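Local coordinates for glycosyl hydrolases family 31 family protein (Aspergillus niger, PDB 6DRU) that hydrolyses xyloglucan oligosaccharides, releasing alpha-xylose from the glucose at their non-reducing end, at residues A[496-501]-A[542-547]. Residues are numbered along the deposited sequence; the frame is centred on the assembly and turned at random.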
# COMPACT_ATOMS: atom_id res chain seq x y z
N ALA A 496 -3.86 -37.86 22.27
CA ALA A 496 -5.26 -37.51 22.52
C ALA A 496 -5.75 -36.41 21.59
O ALA A 496 -6.93 -36.41 21.22
CB ALA A 496 -5.44 -37.09 23.98
N VAL A 497 -4.88 -35.47 21.22
CA VAL A 497 -5.33 -34.35 20.40
C VAL A 497 -5.45 -34.73 18.92
O VAL A 497 -6.20 -34.07 18.19
CB VAL A 497 -4.42 -33.12 20.57
CG1 VAL A 497 -4.20 -32.83 22.05
CG2 VAL A 497 -3.10 -33.32 19.86
N GLN A 498 -4.72 -35.75 18.47
CA GLN A 498 -4.77 -36.12 17.05
C GLN A 498 -6.15 -36.58 16.63
O GLN A 498 -6.53 -36.41 15.47
CB GLN A 498 -3.74 -37.21 16.75
CG GLN A 498 -2.30 -36.82 16.99
CD GLN A 498 -1.98 -35.46 16.40
OE1 GLN A 498 -2.03 -35.27 15.19
NE2 GLN A 498 -1.63 -34.51 17.26
N VAL A 499 -6.92 -37.16 17.55
CA VAL A 499 -8.23 -37.70 17.21
C VAL A 499 -9.16 -36.58 16.76
O VAL A 499 -9.82 -36.67 15.72
CB VAL A 499 -8.83 -38.48 18.39
CG1 VAL A 499 -10.14 -39.13 17.99
CG2 VAL A 499 -7.84 -39.51 18.90
N ALA A 500 -9.22 -35.49 17.53
CA ALA A 500 -10.11 -34.39 17.20
C ALA A 500 -9.73 -33.72 15.88
O ALA A 500 -10.60 -33.20 15.18
CB ALA A 500 -10.12 -33.36 18.33
N SER A 501 -8.44 -33.73 15.54
CA SER A 501 -8.01 -33.17 14.26
C SER A 501 -8.56 -33.98 13.09
O SER A 501 -9.03 -33.41 12.09
CB SER A 501 -6.49 -33.10 14.20
OG SER A 501 -6.05 -32.37 13.06
N VAL A 542 2.96 -48.61 21.44
CA VAL A 542 2.03 -49.73 21.23
C VAL A 542 0.59 -49.25 21.32
O VAL A 542 -0.27 -49.69 20.55
CB VAL A 542 2.33 -50.86 22.23
CG1 VAL A 542 1.23 -51.90 22.20
CG2 VAL A 542 3.67 -51.50 21.91
N ARG A 543 0.31 -48.32 22.24
CA ARG A 543 -1.01 -47.70 22.27
C ARG A 543 -1.29 -46.94 20.98
O ARG A 543 -2.39 -47.01 20.43
CB ARG A 543 -1.12 -46.76 23.48
CG ARG A 543 -1.04 -47.45 24.83
CD ARG A 543 -2.24 -48.35 25.06
NE ARG A 543 -2.38 -48.71 26.47
CZ ARG A 543 -3.33 -49.49 26.95
NH1 ARG A 543 -4.25 -50.00 26.14
NH2 ARG A 543 -3.38 -49.76 28.25
N TRP A 544 -0.29 -46.20 20.49
CA TRP A 544 -0.47 -45.39 19.29
C TRP A 544 -0.60 -46.26 18.05
O TRP A 544 -1.49 -46.04 17.22
CB TRP A 544 0.71 -44.43 19.15
CG TRP A 544 0.40 -43.14 18.46
CD1 TRP A 544 -0.39 -42.96 17.36
CD2 TRP A 544 0.89 -41.84 18.82
NE1 TRP A 544 -0.43 -41.63 17.02
CE2 TRP A 544 0.35 -40.92 17.90
CE3 TRP A 544 1.72 -41.36 19.83
CZ2 TRP A 544 0.61 -39.56 17.95
CZ3 TRP A 544 1.99 -40.00 19.89
CH2 TRP A 544 1.44 -39.12 18.96
N LEU A 545 0.28 -47.26 17.91
CA LEU A 545 0.22 -48.15 16.75
C LEU A 545 -1.10 -48.90 16.69
O LEU A 545 -1.62 -49.16 15.60
CB LEU A 545 1.40 -49.13 16.80
CG LEU A 545 1.76 -49.97 15.57
CD1 LEU A 545 0.90 -51.23 15.47
CD2 LEU A 545 1.64 -49.15 14.30
N ALA A 546 -1.65 -49.26 17.85
CA ALA A 546 -2.94 -49.94 17.87
C ALA A 546 -4.05 -49.05 17.32
O ALA A 546 -4.96 -49.54 16.63
CB ALA A 546 -3.27 -50.39 19.29
N TRP A 547 -3.98 -47.75 17.60
CA TRP A 547 -5.01 -46.83 17.12
C TRP A 547 -4.98 -46.71 15.60
O TRP A 547 -6.03 -46.62 14.95
CB TRP A 547 -4.85 -45.47 17.78
CG TRP A 547 -5.78 -44.43 17.24
CD1 TRP A 547 -7.11 -44.59 16.96
CD2 TRP A 547 -5.46 -43.08 16.90
NE1 TRP A 547 -7.64 -43.42 16.47
CE2 TRP A 547 -6.64 -42.47 16.42
CE3 TRP A 547 -4.29 -42.32 16.95
CZ2 TRP A 547 -6.69 -41.15 16.01
CZ3 TRP A 547 -4.33 -41.00 16.54
CH2 TRP A 547 -5.52 -40.43 16.07
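The indole N-H of Trp547, NE1, is hydrogen-bonded to the hydroxyl of Tyr643, while the far, six-membered end of the ring reaches the helix of 496-501. There CG2 of Val499 lies 3.5 Å from CZ2 of Trp547, above the ring plane and displaced toward the rim. CB of Gln498 meets the same ring at its edge, near the ring plane, 3.7 Å from CH2 of Trp547. Trp547 spans the gap because its CG stands anti to the backbone N (chi1 174°), which carries the indole across toward Val499 and Gln498. Trp544, one turn earlier, makes a lighter contact: its CZ2 is 4.1 Å from CG of Gln498, and its CD1 lies at the edge of the Trp547 ring. A bend at chi2 (-47°) turns the Gln498 amide away from the tryptophans, and OE1 is hydrogen-bonded to OG of Ser485, just after barrel strand 481-484; the Gln498 side chain is about 9 Å from that of the proton donor Asp487. No hydrogen bond joins the two segments. Two TIM-barrel-domain helices, 492-508 and 535-548, thus pack through buried tryptophans; their segments 496-501 and 542-547 run at 17°, axes 12.3 Å apart at closest approach. Helix 582-594 packs on the latter, while Tyr643 belongs to strand 643-645 of the following antiparallel sheet.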